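Local structure of metallocarboxypeptidase (Trypanosoma cruzi, 3DWC) at residues Pro287-Gln300 against Ile466-Leu478. The protein is an M32-family metallocarboxypeptidase that probably releases C-terminal amino acids with broad specificity, except proline, from peptides. Numbering follows the deposited sequence.
Sequences PVCMARSLGVHEGQ and IWQHGSSLTTDEL. With CO (cobalt (II) ion), chain Q.
Gln300 OE1 is gripped by two donors, Trp467 NE1 at 3.0 Å and Gln462 NE2. Ring and amide of the Trp467-Gln300 pair stand nearly perpendicular (86°), and Gln300 NE2 turns back to Val296 O. Beside them, Val296 CG1 rests on Ile466 CG2 at 3.8 Å.

Arg292 NH1 donates an almost straight bond (167°) to Leu473 O at 3.0 Å, in the guanidinium plane but well above the plane of that carbonyl, and NH2 is salt-bridged to Glu86 of helix 78-95. Ser471 CB sits centrally over one guanidinium face, 3.7 Å from Arg292 CZ. With CG anti to the backbone N (chi1 169°) and the chain bent at chi2 and chi3, the aliphatic part of Arg292 passes the start of helix 475-483, where its CG lies 3.3 Å from Thr475 OG1 and also meets Leu478 CD2.

Ser471 ties the loops together. Ser471 N donates to Val288 O (2.8 Å). Ser471 OG donates to Met290 O at 2.8 Å from above the carbonyl plane. Gly470, with positive phi, packs its backbone closely against the carbonyls of Val288 and Met290.

Ser293 OG N-caps helix 294-309 through Val296 N. That helix carries Glu298, which joins His267 and His271 on cobalt in the HExxH metal site of M32 carboxypeptidases.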
ATOM      1  N   PRO B 287      16.768  16.349  -1.466  1.00 30.01           N
ATOM      2  CA  PRO B 287      15.771  17.365  -1.293  1.00 30.70           C
ATOM      3  C   PRO B 287      15.773  18.473  -2.374  1.00 31.51           C
ATOM      4  O   PRO B 287      14.796  19.200  -2.478  1.00 31.61           O
ATOM      5  CB  PRO B 287      16.063  17.882   0.117  1.00 30.85           C
ATOM      6  CG  PRO B 287      17.498  17.718   0.274  1.00 30.43           C
ATOM      7  CD  PRO B 287      17.853  16.486  -0.474  1.00 30.99           C
ATOM      8  N   VAL B 288      16.829  18.580  -3.189  1.00 31.90           N
ATOM      9  CA  VAL B 288      16.807  19.492  -4.346  1.00 31.95           C
ATOM     10  C   VAL B 288      15.905  18.959  -5.485  1.00 33.06           C
ATOM     11  O   VAL B 288      15.398  19.723  -6.297  1.00 32.34           O
ATOM     12  CB  VAL B 288      18.209  19.732  -4.880  1.00 31.18           C
ATOM     13  CG1 VAL B 288      18.740  18.503  -5.616  1.00 29.96           C
ATOM     14  CG2 VAL B 288      18.227  21.033  -5.771  1.00 30.02           C
ATOM     15  N   CYS B 289      15.718  17.638  -5.536  1.00 34.61           N
ATOM     16  CA  CYS B 289      14.829  17.043  -6.507  1.00 34.63           C
ATOM     17  C   CYS B 289      13.474  16.920  -5.876  1.00 34.94           C
ATOM     18  O   CYS B 289      13.035  15.824  -5.583  1.00 35.83           O
ATOM     19  CB  CYS B 289      15.333  15.695  -6.962  1.00 34.38           C
ATOM     20  SG  CYS B 289      14.231  14.920  -8.127  1.00 37.87           S
ATOM     21  N   MET B 290      12.825  18.066  -5.691  1.00 34.65           N
ATOM     22  CA  MET B 290      11.485  18.201  -5.160  1.00 35.47           C
ATOM     23  C   MET B 290      10.748  19.424  -5.739  1.00 34.11           C
ATOM     24  O   MET B 290      11.382  20.397  -6.153  1.00 33.54           O
ATOM     25  CB  MET B 290      11.565  18.428  -3.674  1.00 35.99           C
ATOM     26  CG  MET B 290      12.347  17.375  -2.975  1.00 40.60           C
ATOM     27  SD  MET B 290      11.620  17.039  -1.393  1.00 47.49           S
ATOM     28  CE  MET B 290      10.243  16.111  -2.075  1.00 42.57           C
ATOM     29  N   ALA B 291       9.415  19.346  -5.791  1.00 32.73           N
ATOM     30  CA  ALA B 291       8.584  20.507  -6.110  1.00 32.39           C
ATOM     31  C   ALA B 291       9.048  21.744  -5.351  1.00 31.22           C
ATOM     32  O   ALA B 291       9.431  21.648  -4.210  1.00 29.78           O
ATOM     33  CB  ALA B 291       7.145  20.214  -5.839  1.00 31.34           C
ATOM     34  N   ARG B 292       9.096  22.901  -6.030  1.00 31.19           N
ATOM     35  CA  ARG B 292       9.690  24.094  -5.455  1.00 31.15           C
ATOM     36  C   ARG B 292       8.804  24.678  -4.357  1.00 30.40           C
ATOM     37  O   ARG B 292       9.301  25.132  -3.345  1.00 30.38           O
ATOM     38  CB  ARG B 292      10.003  25.119  -6.563  1.00 30.59           C
ATOM     39  CG  ARG B 292      10.384  26.514  -6.088  1.00 31.95           C
ATOM     40  CD  ARG B 292      11.782  26.556  -5.524  1.00 32.71           C
ATOM     41  NE  ARG B 292      11.810  26.071  -4.152  1.00 32.77           N
ATOM     42  CZ  ARG B 292      12.937  25.920  -3.453  1.00 31.69           C
ATOM     43  NH1 ARG B 292      14.108  26.252  -3.984  1.00 31.50           N
ATOM     44  NH2 ARG B 292      12.882  25.446  -2.230  1.00 31.56           N
ATOM     45  N   SER B 293       7.492  24.667  -4.556  1.00 30.72           N
ATOM     46  CA  SER B 293       6.571  25.217  -3.564  1.00 30.09           C
ATOM     47  C   SER B 293       5.161  24.752  -3.863  1.00 30.89           C
ATOM     48  O   SER B 293       4.894  24.178  -4.944  1.00 30.42           O
ATOM     49  CB  SER B 293       6.629  26.761  -3.546  1.00 30.13           C
ATOM     50  OG  SER B 293       5.863  27.312  -4.599  1.00 26.58           O
ATOM     51  N   LEU B 294       4.240  25.028  -2.932  1.00 30.09           N
ATOM     52  CA  LEU B 294       2.854  24.655  -3.149  1.00 30.70           C
ATOM     53  C   LEU B 294       2.228  25.536  -4.189  1.00 30.37           C
ATOM     54  O   LEU B 294       1.359  25.086  -4.923  1.00 30.24           O
ATOM     55  CB  LEU B 294       2.018  24.702  -1.876  1.00 31.34           C
ATOM     56  CG  LEU B 294       1.829  23.405  -1.096  1.00 34.55           C
ATOM     57  CD1 LEU B 294       3.150  22.625  -0.852  1.00 38.81           C
ATOM     58  CD2 LEU B 294       1.174  23.723   0.267  1.00 33.39           C
ATOM     59  N   GLY B 295       2.677  26.790  -4.279  1.00 30.21           N
ATOM     60  CA  GLY B 295       2.216  27.683  -5.328  1.00 29.50           C
ATOM     61  C   GLY B 295       2.740  27.230  -6.696  1.00 29.31           C
ATOM     62  O   GLY B 295       2.015  27.247  -7.698  1.00 29.63           O
ATOM     63  N   VAL B 296       3.995  26.829  -6.760  1.00 28.52           N
ATOM     64  CA  VAL B 296       4.472  26.244  -8.007  1.00 28.85           C
ATOM     65  C   VAL B 296       3.734  24.940  -8.334  1.00 28.49           C
ATOM     66  O   VAL B 296       3.306  24.773  -9.462  1.00 28.63           O
ATOM     67  CB  VAL B 296       6.022  26.113  -8.063  1.00 28.98           C
ATOM     68  CG1 VAL B 296       6.460  25.421  -9.372  1.00 26.65           C
ATOM     69  CG2 VAL B 296       6.651  27.481  -7.880  1.00 24.95           C
ATOM     70  N   HIS B 297       3.433  24.109  -7.337  1.00 31.26           N
ATOM     71  CA  HIS B 297       2.714  22.844  -7.578  1.00 30.34           C
ATOM     72  C   HIS B 297       1.289  23.096  -8.085  1.00 31.24           C
ATOM     73  O   HIS B 297       0.868  22.550  -9.125  1.00 31.65           O
ATOM     74  CB  HIS B 297       2.696  22.000  -6.303  1.00 31.95           C
ATOM     75  CG  HIS B 297       2.973  20.560  -6.544  1.00 30.28           C
ATOM     76  ND1 HIS B 297       2.349  19.846  -7.541  1.00 32.87           N
ATOM     77  CD2 HIS B 297       3.901  19.735  -6.010  1.00 31.89           C
ATOM     78  CE1 HIS B 297       2.814  18.610  -7.548  1.00 32.73           C
ATOM     79  NE2 HIS B 297       3.763  18.517  -6.628  1.00 31.75           N
ATOM     80  N   GLU B 298       0.558  23.959  -7.376  1.00 31.52           N
ATOM     81  CA  GLU B 298      -0.825  24.295  -7.731  1.00 31.25           C
ATOM     82  C   GLU B 298      -0.839  25.088  -9.035  1.00 32.45           C
ATOM     83  O   GLU B 298      -1.833  25.072  -9.755  1.00 33.75           O
ATOM     84  CB  GLU B 298      -1.510  25.063  -6.570  1.00 32.21           C
ATOM     85  CG  GLU B 298      -2.979  25.327  -6.789  1.00 33.27           C
ATOM     86  CD  GLU B 298      -3.858  24.079  -6.653  1.00 35.48           C
ATOM     87  OE1 GLU B 298      -5.106  24.232  -6.603  1.00 40.40           O
ATOM     88  OE2 GLU B 298      -3.320  22.968  -6.558  1.00 30.71           O
ATOM     89  N   GLY B 299       0.294  25.708  -9.391  1.00 31.94           N
ATOM     90  CA  GLY B 299       0.459  26.287 -10.713  1.00 31.12           C
ATOM     91  C   GLY B 299       0.456  25.273 -11.845  1.00 31.27           C
ATOM     92  O   GLY B 299      -0.034  25.544 -12.960  1.00 32.64           O
ATOM     93  N   GLN B 300       1.027  24.112 -11.589  1.00 30.46           N
ATOM     94  CA  GLN B 300       0.930  22.996 -12.498  1.00 30.05           C
ATOM     95  C   GLN B 300      -0.456  22.347 -12.549  1.00 29.13           C
ATOM     96  O   GLN B 300      -0.938  21.998 -13.628  1.00 31.29           O
ATOM     97  CB  GLN B 300       2.003  21.965 -12.154  1.00 30.72           C
ATOM     98  CG  GLN B 300       3.451  22.530 -12.060  1.00 30.38           C
ATOM     99  CD  GLN B 300       3.828  23.551 -13.107  1.00 28.22           C
ATOM    100  OE1 GLN B 300       3.984  23.235 -14.293  1.00 27.70           O
ATOM    101  NE2 GLN B 300       3.944  24.809 -12.680  1.00 28.12           N
ATOM    102  N   ILE B 466       9.919  24.396 -15.780  1.00 29.19           N
ATOM    103  CA  ILE B 466       9.607  24.168 -14.406  1.00 29.24           C
ATOM    104  C   ILE B 466      10.063  22.795 -13.942  1.00 29.26           C
ATOM    105  O   ILE B 466      10.881  22.702 -13.022  1.00 29.45           O
ATOM    106  CB  ILE B 466       8.095  24.315 -14.106  1.00 29.99           C
ATOM    107  CG1 ILE B 466       7.586  25.701 -14.546  1.00 29.71           C
ATOM    108  CG2 ILE B 466       7.849  24.045 -12.623  1.00 27.51           C
ATOM    109  CD1 ILE B 466       8.279  26.887 -13.834  1.00 28.33           C
ATOM    110  N   TRP B 467       9.521  21.734 -14.538  1.00 28.85           N
ATOM    111  CA  TRP B 467       9.624  20.413 -13.895  1.00 28.87           C
ATOM    112  C   TRP B 467      11.056  19.958 -13.735  1.00 28.35           C
ATOM    113  O   TRP B 467      11.414  19.448 -12.702  1.00 29.42           O
ATOM    114  CB  TRP B 467       8.753  19.322 -14.547  1.00 28.69           C
ATOM    115  CG  TRP B 467       7.343  19.683 -14.866  1.00 27.42           C
ATOM    116  CD1 TRP B 467       6.565  20.596 -14.235  1.00 29.84           C
ATOM    117  CD2 TRP B 467       6.524  19.081 -15.863  1.00 26.26           C
ATOM    118  NE1 TRP B 467       5.302  20.618 -14.795  1.00 29.98           N
ATOM    119  CE2 TRP B 467       5.271  19.707 -15.819  1.00 28.21           C
ATOM    120  CE3 TRP B 467       6.748  18.096 -16.831  1.00 29.47           C
ATOM    121  CZ2 TRP B 467       4.242  19.371 -16.688  1.00 29.18           C
ATOM    122  CZ3 TRP B 467       5.725  17.790 -17.724  1.00 27.41           C
ATOM    123  CH2 TRP B 467       4.504  18.424 -17.646  1.00 29.58           C
ATOM    124  N   GLN B 468      11.923  20.190 -14.713  1.00 29.44           N
ATOM    125  CA  GLN B 468      13.293  19.640 -14.625  1.00 28.82           C
ATOM    126  C   GLN B 468      14.179  20.290 -13.562  1.00 28.76           C
ATOM    127  O   GLN B 468      15.189  19.724 -13.202  1.00 27.88           O
ATOM    128  CB  GLN B 468      14.035  19.760 -15.951  1.00 27.55           C
ATOM    129  CG  GLN B 468      14.394  21.216 -16.318  1.00 28.49           C
ATOM    130  CD  GLN B 468      15.341  21.260 -17.494  1.00 29.25           C
ATOM    131  OE1 GLN B 468      16.141  20.358 -17.628  1.00 33.81           O
ATOM    132  NE2 GLN B 468      15.283  22.317 -18.321  1.00 23.85           N
ATOM    133  N   HIS B 469      13.788  21.471 -13.078  1.00 28.74           N
ATOM    134  CA  HIS B 469      14.590  22.217 -12.111  1.00 29.41           C
ATOM    135  C   HIS B 469      14.336  21.839 -10.620  1.00 29.91           C
ATOM    136  O   HIS B 469      15.179  22.113  -9.751  1.00 31.25           O
ATOM    137  CB  HIS B 469      14.363  23.710 -12.356  1.00 29.87           C
ATOM    138  CG  HIS B 469      14.753  24.144 -13.742  1.00 31.08           C
ATOM    139  ND1 HIS B 469      16.054  24.088 -14.189  1.00 30.02           N
ATOM    140  CD2 HIS B 469      14.017  24.625 -14.774  1.00 30.82           C
ATOM    141  CE1 HIS B 469      16.103  24.529 -15.438  1.00 34.80           C
ATOM    142  NE2 HIS B 469      14.874  24.835 -15.823  1.00 31.02           N
ATOM    143  N   GLY B 470      13.226  21.171 -10.330  1.00 30.33           N
ATOM    144  CA  GLY B 470      12.767  20.973  -8.951  1.00 29.45           C
ATOM    145  C   GLY B 470      13.034  22.156  -8.019  1.00 29.43           C
ATOM    146  O   GLY B 470      12.463  23.231  -8.198  1.00 28.21           O
ATOM    147  N   SER B 471      13.899  21.960  -7.018  1.00 29.18           N
ATOM    148  CA  SER B 471      14.210  23.008  -6.015  1.00 29.29           C
ATOM    149  C   SER B 471      15.626  23.524  -6.081  1.00 29.82           C
ATOM    150  O   SER B 471      16.171  23.994  -5.052  1.00 29.38           O
ATOM    151  CB  SER B 471      13.917  22.499  -4.584  1.00 29.45           C
ATOM    152  OG  SER B 471      12.542  22.289  -4.515  1.00 26.16           O
ATOM    153  N   SER B 472      16.208  23.467  -7.285  1.00 28.63           N
ATOM    154  CA  SER B 472      17.610  23.801  -7.491  1.00 30.03           C
ATOM    155  C   SER B 472      17.773  25.289  -7.600  1.00 29.12           C
ATOM    156  O   SER B 472      18.832  25.791  -7.338  1.00 29.87           O
ATOM    157  CB  SER B 472      18.189  23.150  -8.766  1.00 30.13           C
ATOM    158  OG  SER B 472      17.355  23.415  -9.885  1.00 31.86           O
ATOM    159  N   LEU B 473      16.714  25.948  -8.027  1.00 29.81           N
ATOM    160  CA  LEU B 473      16.615  27.370  -8.032  1.00 30.92           C
ATOM    161  C   LEU B 473      15.620  27.857  -7.007  1.00 31.23           C
ATOM    162  O   LEU B 473      14.655  27.232  -6.732  1.00 32.19           O
ATOM    163  CB  LEU B 473      16.113  27.854  -9.383  1.00 31.06           C
ATOM    164  CG  LEU B 473      17.030  27.444 -10.531  1.00 31.87           C
ATOM    165  CD1 LEU B 473      16.298  27.736 -11.830  1.00 30.56           C
ATOM    166  CD2 LEU B 473      18.364  28.169 -10.400  1.00 33.11           C
ATOM    167  N   THR B 474      15.862  29.047  -6.527  1.00 30.95           N
ATOM    168  CA  THR B 474      14.922  29.853  -5.816  1.00 31.41           C
ATOM    169  C   THR B 474      13.618  30.071  -6.644  1.00 31.11           C
ATOM    170  O   THR B 474      13.662  30.070  -7.869  1.00 30.70           O
ATOM    171  CB  THR B 474      15.693  31.176  -5.610  1.00 32.30           C
ATOM    172  OG1 THR B 474      16.399  31.123  -4.344  1.00 34.45           O
ATOM    173  CG2 THR B 474      14.862  32.399  -5.793  1.00 30.91           C
ATOM    174  N   THR B 475      12.473  30.258  -5.993  1.00 30.74           N
ATOM    175  CA  THR B 475      11.230  30.546  -6.751  1.00 31.24           C
ATOM    176  C   THR B 475      11.388  31.786  -7.648  1.00 30.92           C
ATOM    177  O   THR B 475      10.964  31.778  -8.795  1.00 29.74           O
ATOM    178  CB  THR B 475      10.005  30.719  -5.835  1.00 31.41           C
ATOM    179  OG1 THR B 475       9.890  29.600  -4.941  1.00 30.73           O
ATOM    180  CG2 THR B 475       8.689  30.834  -6.654  1.00 31.65           C
ATOM    181  N   ASP B 476      11.956  32.878  -7.119  1.00 30.91           N
ATOM    182  CA  ASP B 476      12.126  34.072  -7.930  1.00 30.88           C
ATOM    183  C   ASP B 476      12.990  33.744  -9.162  1.00 30.94           C
ATOM    184  O   ASP B 476      12.662  34.147 -10.280  1.00 31.28           O
ATOM    185  CB  ASP B 476      12.738  35.225  -7.120  1.00 31.14           C
ATOM    186  CG  ASP B 476      11.695  36.021  -6.324  1.00 33.29           C
ATOM    187  OD1 ASP B 476      10.477  35.803  -6.504  1.00 33.59           O
ATOM    188  OD2 ASP B 476      12.088  36.870  -5.494  1.00 36.55           O
ATOM    189  N   GLU B 477      14.050  32.968  -8.957  1.00 30.62           N
ATOM    190  CA  GLU B 477      15.033  32.652 -10.010  1.00 31.46           C
ATOM    191  C   GLU B 477      14.339  31.779 -11.051  1.00 30.61           C
ATOM    192  O   GLU B 477      14.494  31.953 -12.260  1.00 30.01           O
ATOM    193  CB  GLU B 477      16.246  31.873  -9.425  1.00 31.79           C
ATOM    194  CG  GLU B 477      17.361  32.718  -8.747  1.00 34.07           C
ATOM    195  CD  GLU B 477      18.353  31.900  -7.855  1.00 34.01           C
ATOM    196  OE1 GLU B 477      18.095  30.701  -7.527  1.00 31.77           O
ATOM    197  OE2 GLU B 477      19.411  32.478  -7.479  1.00 35.05           O
ATOM    198  N   LEU B 478      13.598  30.809 -10.553  1.00 29.44           N
ATOM    199  CA  LEU B 478      12.893  29.845 -11.404  1.00 29.96           C
ATOM    200  C   LEU B 478      11.887  30.536 -12.370  1.00 30.71           C
ATOM    201  O   LEU B 478      11.921  30.327 -13.609  1.00 29.86           O
ATOM    202  CB  LEU B 478      12.168  28.825 -10.488  1.00 28.50           C
ATOM    203  CG  LEU B 478      11.346  27.764 -11.181  1.00 29.17           C
ATOM    204  CD1 LEU B 478      12.215  26.722 -11.896  1.00 23.41           C
ATOM    205  CD2 LEU B 478      10.401  27.107 -10.195  1.00 26.15           C
TER
HETATM  206 CO    CO Q 999      -4.226  20.987  -6.267  1.00 40.81          CO
HETATM  207  O   HOH W   1      11.181  23.031  -1.672  1.00 29.57           O
HETATM  208  O   HOH W   2      -5.457  21.915  -5.338  1.00 20.42           O
HETATM  209  O   HOH W   3      -5.311  19.136  -5.567  1.00 27.73           O
HETATM  210  O   HOH W   4      -3.599  20.991  -4.180  1.00 25.48           O